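Putative immunoglobulin-blocking virulence protein (Mycoplasma mycoides subsp. capri, PDB 7ADK) probably captures host antibodies and blocks their function, working together with a partner lipoprotein. Local coordinates at residues S510-L520 with I549-D560. Numbering follows the deposited sequence.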
loop_
_atom_site.group_PDB
_atom_site.type_symbol
_atom_site.label_atom_id
_atom_site.label_comp_id
_atom_site.label_asym_id
_atom_site.label_seq_id
_atom_site.Cartn_x
_atom_site.Cartn_y
_atom_site.Cartn_z
ATOM N N SER A 510 -3.019 -9.924 11.276
ATOM C CA SER A 510 -3.923 -11.063 11.494
ATOM C C SER A 510 -5.415 -10.738 11.546
ATOM O O SER A 510 -6.208 -11.643 11.781
ATOM C CB SER A 510 -3.495 -11.793 12.760
ATOM O OG SER A 510 -2.369 -12.565 12.437
ATOM N N LEU A 511 -5.817 -9.486 11.320
ATOM C CA LEU A 511 -7.221 -9.050 11.307
ATOM C C LEU A 511 -7.602 -8.306 10.010
ATOM O O LEU A 511 -8.534 -7.505 9.959
ATOM C CB LEU A 511 -7.573 -8.328 12.617
ATOM C CG LEU A 511 -6.877 -6.972 12.828
ATOM C CD1 LEU A 511 -7.778 -6.074 13.668
ATOM C CD2 LEU A 511 -5.545 -7.100 13.567
ATOM N N LYS A 512 -6.871 -8.628 8.944
ATOM C CA LYS A 512 -7.132 -8.290 7.543
ATOM C C LYS A 512 -8.347 -9.078 7.021
ATOM O O LYS A 512 -8.461 -10.268 7.299
ATOM C CB LYS A 512 -5.824 -8.611 6.804
ATOM C CG LYS A 512 -5.680 -7.977 5.425
ATOM C CD LYS A 512 -4.382 -8.397 4.713
ATOM C CE LYS A 512 -3.133 -8.151 5.565
ATOM N NZ LYS A 512 -1.889 -8.243 4.771
ATOM N N LYS A 513 -9.269 -8.438 6.289
ATOM C CA LYS A 513 -10.553 -9.050 5.856
ATOM C C LYS A 513 -10.384 -10.221 4.888
ATOM O O LYS A 513 -11.170 -11.159 4.915
ATOM C CB LYS A 513 -11.479 -7.989 5.247
ATOM C CG LYS A 513 -12.012 -7.012 6.297
ATOM C CD LYS A 513 -12.912 -5.968 5.635
ATOM C CE LYS A 513 -13.491 -5.036 6.696
ATOM N NZ LYS A 513 -14.327 -3.980 6.096
ATOM N N ALA A 514 -9.336 -10.199 4.079
ATOM C CA ALA A 514 -8.854 -11.336 3.304
ATOM C C ALA A 514 -8.055 -12.324 4.178
ATOM O O ALA A 514 -6.881 -12.541 3.945
ATOM C CB ALA A 514 -8.042 -10.804 2.116
ATOM N N TRP A 515 -8.672 -12.908 5.194
ATOM C CA TRP A 515 -8.250 -14.137 5.867
ATOM C C TRP A 515 -9.462 -15.057 5.871
ATOM O O TRP A 515 -10.514 -14.700 6.407
ATOM C CB TRP A 515 -7.770 -13.898 7.309
ATOM C CG TRP A 515 -6.343 -13.493 7.478
ATOM C CD1 TRP A 515 -5.905 -12.316 7.971
ATOM C CD2 TRP A 515 -5.149 -14.284 7.221
ATOM N NE1 TRP A 515 -4.530 -12.286 7.957
ATOM C CE2 TRP A 515 -4.018 -13.453 7.441
ATOM C CE3 TRP A 515 -4.903 -15.609 6.807
ATOM C CZ2 TRP A 515 -2.727 -13.874 7.129
ATOM C CZ3 TRP A 515 -3.597 -16.064 6.561
ATOM C CH2 TRP A 515 -2.516 -15.184 6.685
ATOM N N SER A 516 -9.327 -16.251 5.300
ATOM C CA SER A 516 -10.425 -17.212 5.205
ATOM C C SER A 516 -10.012 -18.582 5.719
ATOM O O SER A 516 -8.843 -18.944 5.654
ATOM C CB SER A 516 -10.878 -17.370 3.764
ATOM O OG SER A 516 -11.067 -16.164 3.080
ATOM N N TYR A 517 -10.975 -19.383 6.138
ATOM C CA TYR A 517 -10.810 -20.817 6.303
ATOM C C TYR A 517 -11.983 -21.519 5.635
ATOM O O TYR A 517 -13.083 -20.974 5.535
ATOM C CB TYR A 517 -10.643 -21.187 7.783
ATOM C CG TYR A 517 -11.851 -20.973 8.676
ATOM C CD1 TYR A 517 -12.140 -19.690 9.151
ATOM C CD2 TYR A 517 -12.668 -22.050 9.060
ATOM C CE1 TYR A 517 -13.224 -19.470 10.015
ATOM C CE2 TYR A 517 -13.766 -21.834 9.911
ATOM C CZ TYR A 517 -14.035 -20.545 10.409
ATOM O OH TYR A 517 -15.033 -20.348 11.298
ATOM N N ASN A 518 -11.750 -22.738 5.167
ATOM C CA ASN A 518 -12.842 -23.622 4.802
ATOM C C ASN A 518 -13.341 -24.294 6.089
ATOM O O ASN A 518 -12.553 -24.965 6.750
ATOM C CB ASN A 518 -12.363 -24.611 3.732
ATOM C CG ASN A 518 -13.502 -25.362 3.079
ATOM O OD1 ASN A 518 -14.465 -25.739 3.711
ATOM N ND2 ASN A 518 -13.433 -25.600 1.802
ATOM N N PRO A 519 -14.616 -24.165 6.486
ATOM C CA PRO A 519 -15.066 -24.768 7.730
ATOM C C PRO A 519 -15.013 -26.298 7.709
ATOM O O PRO A 519 -14.752 -26.905 8.738
ATOM C CB PRO A 519 -16.461 -24.208 7.945
ATOM C CG PRO A 519 -16.961 -23.877 6.547
ATOM C CD PRO A 519 -15.689 -23.427 5.844
ATOM N N LEU A 520 -15.109 -26.932 6.541
ATOM C CA LEU A 520 -14.945 -28.376 6.379
ATOM C C LEU A 520 -13.500 -28.855 6.595
ATOM O O LEU A 520 -13.298 -30.002 6.967
ATOM C CB LEU A 520 -15.444 -28.772 4.984
ATOM C CG LEU A 520 -16.907 -28.397 4.704
ATOM C CD1 LEU A 520 -17.194 -28.561 3.226
ATOM C CD2 LEU A 520 -17.855 -29.276 5.504
ATOM N N ILE A 549 -4.627 -16.016 13.942
ATOM C CA ILE A 549 -5.428 -15.276 12.956
ATOM C C ILE A 549 -6.858 -15.070 13.471
ATOM O O ILE A 549 -7.457 -15.973 14.055
ATOM C CB ILE A 549 -5.401 -15.956 11.573
ATOM C CG1 ILE A 549 -4.002 -16.022 10.960
ATOM C CG2 ILE A 549 -6.296 -15.251 10.563
ATOM C CD1 ILE A 549 -3.815 -17.230 10.058
ATOM N N THR A 550 -7.438 -13.897 13.220
ATOM C CA THR A 550 -8.882 -13.662 13.330
ATOM C C THR A 550 -9.524 -13.913 11.973
ATOM O O THR A 550 -9.135 -13.312 10.973
ATOM C CB THR A 550 -9.195 -12.232 13.781
ATOM O OG1 THR A 550 -8.745 -12.046 15.091
ATOM C CG2 THR A 550 -10.683 -11.918 13.804
ATOM N N PHE A 551 -10.528 -14.782 11.941
ATOM C CA PHE A 551 -11.274 -15.095 10.735
ATOM C C PHE A 551 -12.710 -14.608 10.843
ATOM O O PHE A 551 -13.472 -15.088 11.673
ATOM C CB PHE A 551 -11.248 -16.602 10.512
ATOM C CG PHE A 551 -9.879 -17.195 10.293
ATOM C CD1 PHE A 551 -9.323 -17.199 9.011
ATOM C CD2 PHE A 551 -9.182 -17.778 11.358
ATOM C CE1 PHE A 551 -8.083 -17.808 8.787
ATOM C CE2 PHE A 551 -7.941 -18.382 11.134
ATOM C CZ PHE A 551 -7.393 -18.400 9.848
ATOM N N ASN A 552 -13.117 -13.704 9.961
ATOM C CA ASN A 552 -14.519 -13.338 9.781
ATOM C C ASN A 552 -15.121 -13.890 8.471
ATOM O O ASN A 552 -16.273 -13.605 8.172
ATOM C CB ASN A 552 -14.662 -11.813 9.955
ATOM C CG ASN A 552 -15.883 -11.435 10.771
ATOM O OD1 ASN A 552 -17.015 -11.730 10.429
ATOM N ND2 ASN A 552 -15.713 -10.789 11.887
ATOM N N THR A 553 -14.379 -14.694 7.702
ATOM C CA THR A 553 -14.797 -15.270 6.409
ATOM C C THR A 553 -14.862 -16.789 6.471
ATOM O O THR A 553 -13.946 -17.423 6.977
ATOM C CB THR A 553 -13.854 -14.865 5.260
ATOM O OG1 THR A 553 -13.875 -13.484 5.088
ATOM C CG2 THR A 553 -14.217 -15.442 3.899
ATOM N N LEU A 554 -15.906 -17.360 5.868
ATOM C CA LEU A 554 -15.968 -18.759 5.466
ATOM C C LEU A 554 -15.791 -18.857 3.945
ATOM O O LEU A 554 -16.559 -18.254 3.206
ATOM C CB LEU A 554 -17.311 -19.365 5.898
ATOM C CG LEU A 554 -17.644 -19.281 7.387
ATOM C CD1 LEU A 554 -18.947 -20.013 7.655
ATOM C CD2 LEU A 554 -16.544 -19.897 8.226
ATOM N N ALA A 555 -14.805 -19.619 3.473
ATOM C CA ALA A 555 -14.488 -19.770 2.052
ATOM C C ALA A 555 -14.528 -21.240 1.619
ATOM O O ALA A 555 -13.645 -22.010 1.963
ATOM C CB ALA A 555 -13.129 -19.143 1.763
ATOM N N PHE A 556 -15.529 -21.640 0.841
ATOM C CA PHE A 556 -15.657 -23.000 0.318
ATOM C C PHE A 556 -14.814 -23.210 -0.950
ATOM O O PHE A 556 -14.577 -22.266 -1.701
ATOM C CB PHE A 556 -17.139 -23.323 0.136
ATOM C CG PHE A 556 -17.895 -23.356 1.448
ATOM C CD1 PHE A 556 -17.942 -24.546 2.191
ATOM C CD2 PHE A 556 -18.527 -22.204 1.943
ATOM C CE1 PHE A 556 -18.635 -24.593 3.410
ATOM C CE2 PHE A 556 -19.222 -22.251 3.162
ATOM C CZ PHE A 556 -19.279 -23.445 3.895
ATOM N N ASP A 557 -14.345 -24.433 -1.186
ATOM C CA ASP A 557 -13.489 -24.784 -2.322
ATOM C C ASP A 557 -14.283 -25.535 -3.409
ATOM O O ASP A 557 -15.442 -25.901 -3.220
ATOM C CB ASP A 557 -12.228 -25.525 -1.827
ATOM C CG ASP A 557 -10.997 -25.349 -2.737
ATOM O OD1 ASP A 557 -11.126 -24.806 -3.858
ATOM O OD2 ASP A 557 -9.878 -25.734 -2.321
ATOM N N GLN A 558 -13.703 -25.737 -4.590
ATOM C CA GLN A 558 -14.446 -26.254 -5.748
ATOM C C GLN A 558 -15.006 -27.668 -5.559
ATOM O O GLN A 558 -16.114 -27.943 -6.002
ATOM C CB GLN A 558 -13.595 -26.190 -7.019
ATOM C CG GLN A 558 -14.352 -26.574 -8.300
ATOM C CD GLN A 558 -15.612 -25.742 -8.559
ATOM O OE1 GLN A 558 -15.596 -24.685 -9.167
ATOM N NE2 GLN A 558 -16.764 -26.186 -8.130
ATOM N N GLU A 559 -14.277 -28.543 -4.876
ATOM C CA GLU A 559 -14.659 -29.920 -4.564
ATOM C C GLU A 559 -15.799 -30.050 -3.526
ATOM O O GLU A 559 -16.208 -31.159 -3.181
ATOM C CB GLU A 559 -13.395 -30.713 -4.179
ATOM C CG GLU A 559 -12.535 -30.143 -3.029
ATOM C CD GLU A 559 -11.318 -29.322 -3.503
ATOM O OE1 GLU A 559 -11.446 -28.531 -4.455
ATOM O OE2 GLU A 559 -10.214 -29.481 -2.940
ATOM N N ASP A 560 -16.351 -28.937 -3.035
ATOM C CA ASP A 560 -17.477 -28.873 -2.090
ATOM C C ASP A 560 -18.847 -28.694 -2.777
ATOM O O ASP A 560 -19.851 -28.480 -2.106
ATOM C CB ASP A 560 -17.228 -27.770 -1.046
ATOM C CG ASP A 560 -15.885 -27.848 -0.312
ATOM O OD1 ASP A 560 -15.361 -28.962 -0.102
ATOM O OD2 ASP A 560 -15.376 -26.793 0.127
#
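Tyr517 holds CG between its backbone N and carbonyl carbon (chi1 67°), which carries the ring to Phe551 and Leu554, whereas Asn518 swings CG opposite its N (chi1 -167°) and reaches Asp560. The Tyr517 ring turns an edge to the face of Phe551, with centroids 5.3 Å apart and planes at 74°; farther out, its CZ lies 3.4 Å from Leu554 CD2, the two side chains running alongside each other. On the other face of the Phe551 ring sits Ile549 CG2, a methyl that also lies over the five-membered ring of Trp515, 3.8 Å from its centroid, in a CH-pi contact. Tyr517 and Leu554 sit on neighbouring strands of a five-stranded parallel sheet, in which the short, weakly bonded 516-517 is an outermost strand within the chain; Trp515, Ile549 and Phe551 lie in the loops leading into them. Ala555 N donates to Tyr517 O at 3.0 Å. Strand 608-610 continues the sheet beyond 553-555, while helix 567-579 packs on Tyr517, Pro519 and Leu554. Past the strands, Asn518 divides its amide between two tasks. OD1 accepts from Leu520 N, closing an Asx turn, and ND2 gives Asp560 OD2 a 2.8 Å bond on the syn lone pair, in the amide plane but with the carboxylate almost perpendicular to it. Asp557 N meets the same oxygen from above the carboxylate plane, and Arg568 forms a salt bridge with Asp560 OD1, so this buried acid probably stays ionised. Pro519 crosses Phe556 at about a right angle, its CD over one face of the ring in a CH-pi contact, offset toward the rim, and Pro519 CG comes within 3.5 Å of Phe556 CZ.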